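Local coordinates for protein phosphoserine aminotransferase (Bacillus circulans, PDB 2C0R) that catalyses the reversible, pyridoxal-phosphate-dependent transamination of phosphoserine with 2-oxoglutarate, a step of serine biosynthesis, and the matching reaction of phosphohydroxythreonine, at residues A14-L17 and E18-E21; A56-L59 and A60-N64; G259-E262 and G263-Q266. The protein carries 1 engineered substitution. All blocks are in the same frame, centred on the assembly; numbering follows the deposited sequence.

Contact 1 (A14-L17 and E18-E21); sequences ALPL and EVLE
Pro16 and Val19 lie side by side and point the same way at the start of helix 17-25, the methyl CG2 of Val19 resting 3.7 Å from CB of the proline ring. Pro16 is the N-cap residue, and its carbonyl works for the first turn: Leu20 N approaches it almost head-on, 3.1 Å from Pro16 O with a C=O...N angle of 162°, while Val19 N adds a weak, strongly bent bond to the same oxygen. Next to it Leu15 turns inward, its CB 4.0 Å from CG of Leu20. On the outer side Leu17 and Glu21 pass each other at a slant. With CG of Leu17 anti to its own amide nitrogen (chi1 -178°), the isobutyl group meets the carboxylate of Glu21, whose OE2 lies 3.6 Å from Leu17 CG; below them Glu21 N donates to Leu17 O at 2.8 Å. Leu17 also packs on Val28 of the second subunit, and replacing it with an alanine would probably strip the aliphatic flank from the Glu21 carboxylate and open a gap against that neighbour. The first torsion of Glu18 (chi1 31°) brings its CG to 3.9 Å from Pro16 CB; the bend at chi2 then turns the carboxylate, whose OE2 forms a salt bridge with Arg258. The chemistry is thus divided: apolar groups seat the buried face of the turn, whereas backbone bonds and a charged pair fix its beginning.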
ATOM      1  N   ALA A  14      -4.535  17.395   1.574  1.00 13.80           N
ATOM      2  CA  ALA A  14      -3.706  18.274   0.766  1.00 12.05           C
ATOM      3  C   ALA A  14      -2.239  17.875   0.840  1.00 12.91           C
ATOM      4  O   ALA A  14      -1.726  17.438   1.869  1.00 13.62           O
ATOM      5  CB  ALA A  14      -3.908  19.672   1.327  1.00 14.78           C
ATOM      6  N   LEU A  15      -1.566  17.996  -0.282  1.00 12.56           N
ATOM      7  CA  LEU A  15      -0.129  17.961  -0.339  1.00 14.06           C
ATOM      8  C   LEU A  15       0.427  19.342  -0.642  1.00 13.88           C
ATOM      9  O   LEU A  15      -0.322  20.123  -1.215  1.00 14.75           O
ATOM     10  CB  LEU A  15       0.379  16.989  -1.439  1.00 14.26           C
ATOM     11  CG  LEU A  15       0.529  15.567  -0.874  1.00 18.90           C
ATOM     12  CD1 LEU A  15      -0.745  14.768  -1.117  1.00 26.12           C
ATOM     13  CD2 LEU A  15       1.723  14.851  -1.475  1.00 31.82           C
ATOM     14  N   PRO A  16       1.672  19.626  -0.300  1.00 15.71           N
ATOM     15  CA  PRO A  16       2.261  20.926  -0.695  1.00 16.08           C
ATOM     16  C   PRO A  16       2.270  21.050  -2.216  1.00 14.21           C
ATOM     17  O   PRO A  16       2.722  20.101  -2.899  1.00 14.22           O
ATOM     18  CB  PRO A  16       3.682  20.822  -0.152  1.00 19.88           C
ATOM     19  CG  PRO A  16       3.572  19.871   1.005  1.00 17.97           C
ATOM     20  CD  PRO A  16       2.623  18.817   0.453  1.00 15.60           C
ATOM     21  N   LEU A  17       1.778  22.157  -2.748  1.00 13.57           N
ATOM     22  CA  LEU A  17       1.788  22.313  -4.221  1.00 14.81           C
ATOM     23  C   LEU A  17       3.195  22.122  -4.793  1.00 13.93           C
ATOM     24  O   LEU A  17       3.349  21.538  -5.857  1.00 14.65           O
ATOM     25  CB  LEU A  17       1.285  23.692  -4.610  1.00 15.59           C
ATOM     26  CG  LEU A  17       1.206  23.965  -6.099  1.00 14.79           C
ATOM     27  CD1 LEU A  17       0.458  22.866  -6.859  1.00 15.95           C
ATOM     28  CD2 LEU A  17       0.527  25.323  -6.304  1.00 19.49           C
ATOM     29  N   GLU A  18       4.222  22.573  -4.069  1.00 18.15           N
ATOM     30  CA  GLU A  18       5.608  22.461  -4.553  1.00 18.39           C
ATOM     31  C   GLU A  18       6.012  20.992  -4.685  1.00 15.47           C
ATOM     32  O   GLU A  18       6.749  20.563  -5.589  1.00 17.72           O
ATOM     33  CB  GLU A  18       6.608  23.124  -3.607  1.00 25.19           C
ATOM     34  CG  GLU A  18       6.190  23.084  -2.150  1.00 34.93           C
ATOM     35  CD  GLU A  18       5.433  24.275  -1.608  1.00 38.77           C
ATOM     36  OE1 GLU A  18       4.223  24.445  -1.900  1.00 29.29           O
ATOM     37  OE2 GLU A  18       6.032  25.065  -0.828  1.00 36.06           O
ATOM     38  N   VAL A  19       5.558  20.192  -3.745  1.00 16.09           N
ATOM     39  CA  VAL A  19       5.875  18.762  -3.808  1.00 15.49           C
ATOM     40  C   VAL A  19       5.186  18.131  -5.005  1.00 13.02           C
ATOM     41  O   VAL A  19       5.802  17.329  -5.710  1.00 13.86           O
ATOM     42  CB  VAL A  19       5.419  18.092  -2.508  1.00 16.27           C
ATOM     43  CG1 VAL A  19       5.412  16.584  -2.690  1.00 15.90           C
ATOM     44  CG2 VAL A  19       6.356  18.511  -1.388  1.00 20.44           C
ATOM     45  N   LEU A  20       3.913  18.472  -5.247  1.00 12.78           N
ATOM     46  CA  LEU A  20       3.215  17.943  -6.402  1.00 12.13           C
ATOM     47  C   LEU A  20       3.927  18.397  -7.664  1.00 11.52           C
ATOM     48  O   LEU A  20       4.084  17.630  -8.579  1.00 12.37           O
ATOM     49  CB  LEU A  20       1.786  18.431  -6.416  1.00 12.16           C
ATOM     50  CG  LEU A  20       0.890  17.927  -5.288  1.00 13.76           C
ATOM     51  CD1 LEU A  20      -0.447  18.637  -5.342  1.00 14.54           C
ATOM     52  CD2 LEU A  20       0.684  16.428  -5.410  1.00 14.93           C
ATOM     53  N   GLU A  21       4.360  19.643  -7.718  1.00 12.28           N
ATOM     54  CA  GLU A  21       5.034  20.132  -8.924  1.00 12.27           C
ATOM     55  C   GLU A  21       6.363  19.424  -9.141  1.00 11.91           C
ATOM     56  O   GLU A  21       6.744  19.104 -10.281  1.00 12.98           O
ATOM     57  CB  GLU A  21       5.249  21.628  -8.840  1.00 13.40           C
ATOM     58  CG  GLU A  21       3.917  22.400  -8.879  1.00 16.92           C
ATOM     59  CD  GLU A  21       4.186  23.890  -8.702  1.00 23.09           C
ATOM     60  OE1 GLU A  21       5.312  24.251  -8.255  1.00 21.83           O
ATOM     61  OE2 GLU A  21       3.263  24.668  -9.025  1.00 22.92           O
TER

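Contact 2 (A56-L59 and A60-N64); sequences ARLL and ALLGN
A Schellman motif ends helix 45-61 here, with Gly63 as its C-prime residue. Leu59 O and Asn64 N close the wider ring of the motif at 2.8 Å, the donor standing 38° out of the carbonyl plane, and Gly63 N reaches back to Ala60 O at 2.9 Å. Leu59 O is gripped a second time, weakly, by Leu62 N. Before this point the spacing is that of an ordinary alpha-helix: Ala60 N binds Ala56 O, Leu61 N binds Arg57 O, and Leu62 N makes a longer bond of 3.3 Å to Leu58 O. Gly63 has positive phi (90°), and a side chain on such a backbone would collide with the carbonyl oxygen of Leu62, so glycine suits this position.

The chain then folds Asn64 back beside the last turn. CG of Asn64 stands anti to its carbonyl carbon (chi1 -75°), which turns the amide back along that turn, with ND2 3.4 Å from Leu59 C. A water spans the remaining distance, donating to Ala56 O at 2.7 Å and accepting from Asn64 ND2 at 2.8 Å, so that Ala56 O serves both a backbone amide and the solvent. On the inner side the methyls Leu58 CD1 and Leu62 CD1 meet at 4.2 Å, and both leucines continue onto Ile208 of strand 205-210, laying the helix against the large mixed sheet. Leu61 faces helix 242-257 through Leu252 and Ile255, the helix that Arg57 also touches while pairing with Glu53. A short backbone bond enclosed by a longer one, with a glycine of positive phi between them, is the signature of a Schellman C-cap.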
ATOM      1  N   ALA A  56      16.126   8.579   7.330  1.00 13.03           N
ATOM      2  CA  ALA A  56      17.061   9.513   7.905  1.00 13.09           C
ATOM      3  C   ALA A  56      16.464  10.911   8.028  1.00 12.85           C
ATOM      4  O   ALA A  56      16.683  11.586   9.039  1.00 13.85           O
ATOM      5  CB  ALA A  56      18.339   9.633   7.066  1.00 15.88           C
ATOM      6  N   ARG A  57      15.730  11.362   7.027  1.00 11.93           N
ATOM      7  CA  ARG A  57      15.160  12.716   7.178  1.00 11.52           C
ATOM      8  C   ARG A  57      14.084  12.771   8.235  1.00 12.31           C
ATOM      9  O   ARG A  57      13.940  13.766   8.941  1.00 13.07           O
ATOM     10  CB  ARG A  57      14.499  13.069   5.838  1.00 10.84           C
ATOM     11  CG  ARG A  57      15.467  13.413   4.767  1.00 11.87           C
ATOM     12  CD  ARG A  57      14.739  13.879   3.516  1.00 17.04           C
ATOM     13  NE  ARG A  57      15.619  14.197   2.419  1.00 24.27           N
ATOM     14  CZ  ARG A  57      16.726  14.892   2.375  1.00 30.05           C
ATOM     15  NH1 ARG A  57      17.253  15.425   3.470  1.00 45.51           N
ATOM     16  NH2 ARG A  57      17.379  15.087   1.244  1.00 57.50           N
ATOM     17  N   LEU A  58      13.300  11.712   8.377  1.00 12.47           N
ATOM     18  CA  LEU A  58      12.267  11.698   9.431  1.00 12.73           C
ATOM     19  C   LEU A  58      12.931  11.706  10.796  1.00 11.90           C
ATOM     20  O   LEU A  58      12.543  12.497  11.647  1.00 12.38           O
ATOM     21  CB  LEU A  58      11.401  10.468   9.235  1.00 13.45           C
ATOM     22  CG  LEU A  58      10.205  10.170  10.112  1.00 25.84           C
ATOM     23  CD1 LEU A  58       9.455  11.309  10.715  1.00 39.80           C
ATOM     24  CD2 LEU A  58       9.238   9.321   9.237  1.00 20.57           C
ATOM     25  N   LEU A  59      13.923  10.866  11.046  1.00 12.40           N
ATOM     26  CA  LEU A  59      14.621  10.897  12.327  1.00 12.33           C
ATOM     27  C   LEU A  59      15.247  12.269  12.576  1.00 12.01           C
ATOM     28  O   LEU A  59      15.184  12.756  13.721  1.00 13.50           O
ATOM     29  CB  LEU A  59      15.671   9.787  12.437  1.00 11.73           C
ATOM     30  CG  LEU A  59      15.043   8.394  12.550  1.00 13.36           C
ATOM     31  CD1 LEU A  59      16.151   7.356  12.449  1.00 16.16           C
ATOM     32  CD2 LEU A  59      14.313   8.191  13.854  1.00 15.62           C
ATOM     33  N   ALA A  60      15.818  12.870  11.552  1.00 11.11           N
ATOM     34  CA  ALA A  60      16.417  14.186  11.755  1.00 11.74           C
ATOM     35  C   ALA A  60      15.328  15.211  12.143  1.00 11.47           C
ATOM     36  O   ALA A  60      15.594  16.067  13.011  1.00 13.26           O
ATOM     37  CB  ALA A  60      17.208  14.625  10.541  1.00 14.47           C
ATOM     38  N   LEU A  61      14.167  15.162  11.530  1.00 11.27           N
ATOM     39  CA  LEU A  61      13.139  16.140  11.924  1.00 12.90           C
ATOM     40  C   LEU A  61      12.821  16.015  13.398  1.00 13.16           C
ATOM     41  O   LEU A  61      12.426  17.002  14.025  1.00 14.02           O
ATOM     42  CB  LEU A  61      11.882  15.924  11.058  1.00 13.04           C
ATOM     43  CG  LEU A  61      11.992  16.532   9.638  1.00 12.67           C
ATOM     44  CD1 LEU A  61      10.853  15.994   8.768  1.00 15.33           C
ATOM     45  CD2 LEU A  61      11.967  18.063   9.645  1.00 13.64           C
ATOM     46  N   LEU A  62      12.960  14.806  13.947  1.00 12.72           N
ATOM     47  CA  LEU A  62      12.657  14.568  15.350  1.00 12.95           C
ATOM     48  C   LEU A  62      13.835  14.775  16.270  1.00 13.17           C
ATOM     49  O   LEU A  62      13.783  14.446  17.481  1.00 16.38           O
ATOM     50  CB  LEU A  62      12.095  13.138  15.501  1.00 13.19           C
ATOM     51  CG  LEU A  62      10.684  12.921  14.926  1.00 14.38           C
ATOM     52  CD1 LEU A  62      10.494  11.402  14.828  1.00 17.59           C
ATOM     53  CD2 LEU A  62       9.598  13.567  15.757  1.00 17.86           C
ATOM     54  N   GLY A  63      14.897  15.330  15.725  1.00 12.27           N
ATOM     55  CA  GLY A  63      16.069  15.640  16.546  1.00 15.08           C
ATOM     56  C   GLY A  63      17.085  14.521  16.627  1.00 16.57           C
ATOM     57  O   GLY A  63      17.914  14.474  17.557  1.00 14.48           O
ATOM     58  N   ASN A  64      17.066  13.576  15.661  1.00 13.20           N
ATOM     59  CA  ASN A  64      17.929  12.396  15.649  1.00 13.35           C
ATOM     60  C   ASN A  64      17.919  11.606  16.939  1.00 12.99           C
ATOM     61  O   ASN A  64      18.971  11.325  17.491  1.00 12.87           O
ATOM     62  CB  ASN A  64      19.361  12.806  15.249  1.00 14.31           C
ATOM     63  CG  ASN A  64      19.417  13.087  13.740  1.00 16.85           C
ATOM     64  OD1 ASN A  64      20.142  13.953  13.246  1.00 22.74           O
ATOM     65  ND2 ASN A  64      18.614  12.343  13.003  1.00 20.94           N
TER
HETATM   66  O   HOH W   1      18.982  11.190  10.492  1.00 19.49           O

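Contact 3 (G259-E262 and G263-Q266); sequences GGLE and GVQQ
Gly259 and Gly263 pack backbone to backbone where helix 260-280 begins, and this is the tight part of the contact. Gly263 N donates to Gly259 O at 3.0 Å, although it stands 64° above the carbonyl plane, far from either lone pair. A CB on Gly263 would clash with CA of Gly259, and one on Gly259 would press on CA of Gly263; at either position the missing side chain is what allows the two backbone segments to come so near. Gly259 has a further reason to be glycine, since it is the C-prime residue of the Schellman motif that ends the preceding helix 242-257.

One residue on, Val264 N meets Gly260 O almost straight, with a C=O...N angle of 164°. The valine methyls hold to the same side: CG2 sits against the turn before it, 3.5 Å from the oxygens of both Gly260 and Leu261, and a wider approach of 4.4 Å separates it from CD2 of Leu261. Leu261 is buried, reaching out to Leu62 and Leu179.

The other side is looser. Glu262 and Gln265 run alongside each other in the same direction, their carboxylate and amide planes 59° apart, and their closest side-chain atoms are two oxygens, OE1 of each, at 3.6 Å. Such a pair of acceptors offers no attraction of its own. Gln265, extended beyond CG, packs instead on Arg181 and Pro182. Beneath these side chains the bonds are regular, Gln265 N to Leu261 O at 3.0 Å and Gln266 N to Glu262 O at 3.1 Å. Cohesion therefore comes mainly from regular i to i+4 backbone bonding, with missing side chains mattering for the Gly259-Gly263 approach and the polar side chains adding little between the two segments.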
ATOM      1  N   GLY A 259      10.942  25.076   8.090  1.00 18.02           N
ATOM      2  CA  GLY A 259      11.431  25.338   9.457  1.00 16.34           C
ATOM      3  C   GLY A 259      11.324  24.150  10.364  1.00 15.97           C
ATOM      4  O   GLY A 259      11.328  24.287  11.597  1.00 14.09           O
ATOM      5  N   GLY A 260      11.174  22.963   9.811  1.00 14.22           N
ATOM      6  CA  GLY A 260      11.021  21.740  10.563  1.00 14.32           C
ATOM      7  C   GLY A 260       9.771  21.730  11.398  1.00 12.54           C
ATOM      8  O   GLY A 260       8.780  22.419  11.108  1.00 13.91           O
ATOM      9  N   LEU A 261       9.787  20.919  12.496  1.00 12.56           N
ATOM     10  CA  LEU A 261       8.566  20.731  13.232  1.00 12.63           C
ATOM     11  C   LEU A 261       8.179  21.988  13.989  1.00 12.50           C
ATOM     12  O   LEU A 261       6.981  22.239  14.123  1.00 14.26           O
ATOM     13  CB  LEU A 261       8.729  19.536  14.199  1.00 12.29           C
ATOM     14  CG  LEU A 261       9.066  18.209  13.523  1.00 12.78           C
ATOM     15  CD1 LEU A 261       9.051  17.078  14.527  1.00 13.87           C
ATOM     16  CD2 LEU A 261       8.092  17.962  12.372  1.00 15.50           C
ATOM     17  N   GLU A 262       9.153  22.759  14.438  1.00 14.45           N
ATOM     18  CA  GLU A 262       8.802  24.038  15.070  1.00 14.26           C
ATOM     19  C   GLU A 262       8.147  24.974  14.063  1.00 13.84           C
ATOM     20  O   GLU A 262       7.202  25.680  14.387  1.00 13.76           O
ATOM     21  CB  GLU A 262      10.040  24.728  15.644  1.00 18.81           C
ATOM     22  CG  GLU A 262      10.558  24.101  16.906  1.00 21.91           C
ATOM     23  CD  GLU A 262       9.794  24.427  18.162  1.00 29.50           C
ATOM     24  OE1 GLU A 262       8.786  25.161  18.064  1.00 41.04           O
ATOM     25  OE2 GLU A 262      10.260  23.933  19.218  1.00 44.06           O
ATOM     26  N   GLY A 263       8.647  24.961  12.821  1.00 13.43           N
ATOM     27  CA  GLY A 263       8.050  25.867  11.825  1.00 13.72           C
ATOM     28  C   GLY A 263       6.636  25.451  11.466  1.00 14.37           C
ATOM     29  O   GLY A 263       5.796  26.373  11.413  1.00 13.80           O
ATOM     30  N   VAL A 264       6.365  24.166  11.211  1.00 12.45           N
ATOM     31  CA  VAL A 264       5.028  23.770  10.827  1.00 12.67           C
ATOM     32  C   VAL A 264       4.082  23.944  12.005  1.00 11.95           C
ATOM     33  O   VAL A 264       2.923  24.345  11.841  1.00 13.21           O
ATOM     34  CB  VAL A 264       4.911  22.345  10.235  1.00 12.43           C
ATOM     35  CG1 VAL A 264       5.636  22.333   8.877  1.00 13.67           C
ATOM     36  CG2 VAL A 264       5.446  21.282  11.165  1.00 14.20           C
ATOM     37  N   GLN A 265       4.582  23.748  13.216  1.00 12.54           N
ATOM     38  CA  GLN A 265       3.747  23.954  14.395  1.00 13.91           C
ATOM     39  C   GLN A 265       3.271  25.389  14.462  1.00 12.64           C
ATOM     40  O   GLN A 265       2.086  25.650  14.739  1.00 13.08           O
ATOM     41  CB  GLN A 265       4.545  23.568  15.663  1.00 15.48           C
ATOM     42  CG  GLN A 265       3.635  23.689  16.894  1.00 17.68           C
ATOM     43  CD  GLN A 265       4.368  23.387  18.179  1.00 22.55           C
ATOM     44  OE1 GLN A 265       5.514  23.786  18.418  1.00 28.19           O
ATOM     45  NE2 GLN A 265       3.638  22.645  19.012  1.00 33.14           N
ATOM     46  N   GLN A 266       4.210  26.310  14.244  1.00 11.93           N
ATOM     47  CA  GLN A 266       3.828  27.726  14.326  1.00 13.74           C
ATOM     48  C   GLN A 266       2.822  28.066  13.268  1.00 12.65           C
ATOM     49  O   GLN A 266       1.847  28.793  13.531  1.00 12.77           O
ATOM     50  CB  GLN A 266       5.116  28.535  14.187  1.00 13.83           C
ATOM     51  CG  GLN A 266       4.878  30.035  14.071  1.00 15.97           C
ATOM     52  CD  GLN A 266       6.182  30.787  13.978  1.00 17.13           C
ATOM     53  OE1 GLN A 266       6.515  31.559  14.865  1.00 25.43           O
ATOM     54  NE2 GLN A 266       6.966  30.630  12.931  1.00 20.17           N
TER

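Overall arrangement
The three contacts follow one another along the chain, each at the end of a helix: contact 1 opens helix 17-25, contact 2 closes helix 45-61, and contact 3 starts helix 260-280. Contacts 2 and 3 touch although some two hundred residues separate them in sequence; their centres are about 13 Å apart, and Leu261 CD1 packs 3.8 Å from Leu62 CD2. Contact 1 stands off, with centres about 21 Å from contact 2 and 17 Å from contact 3. Helix 242-257 is common ground: side chains of contacts 1 and 2 pack on it, and contact 3 begins just after its end. Contact 1 thus stands at the homodimer interface, while contacts 2 and 3 pack together within one subunit.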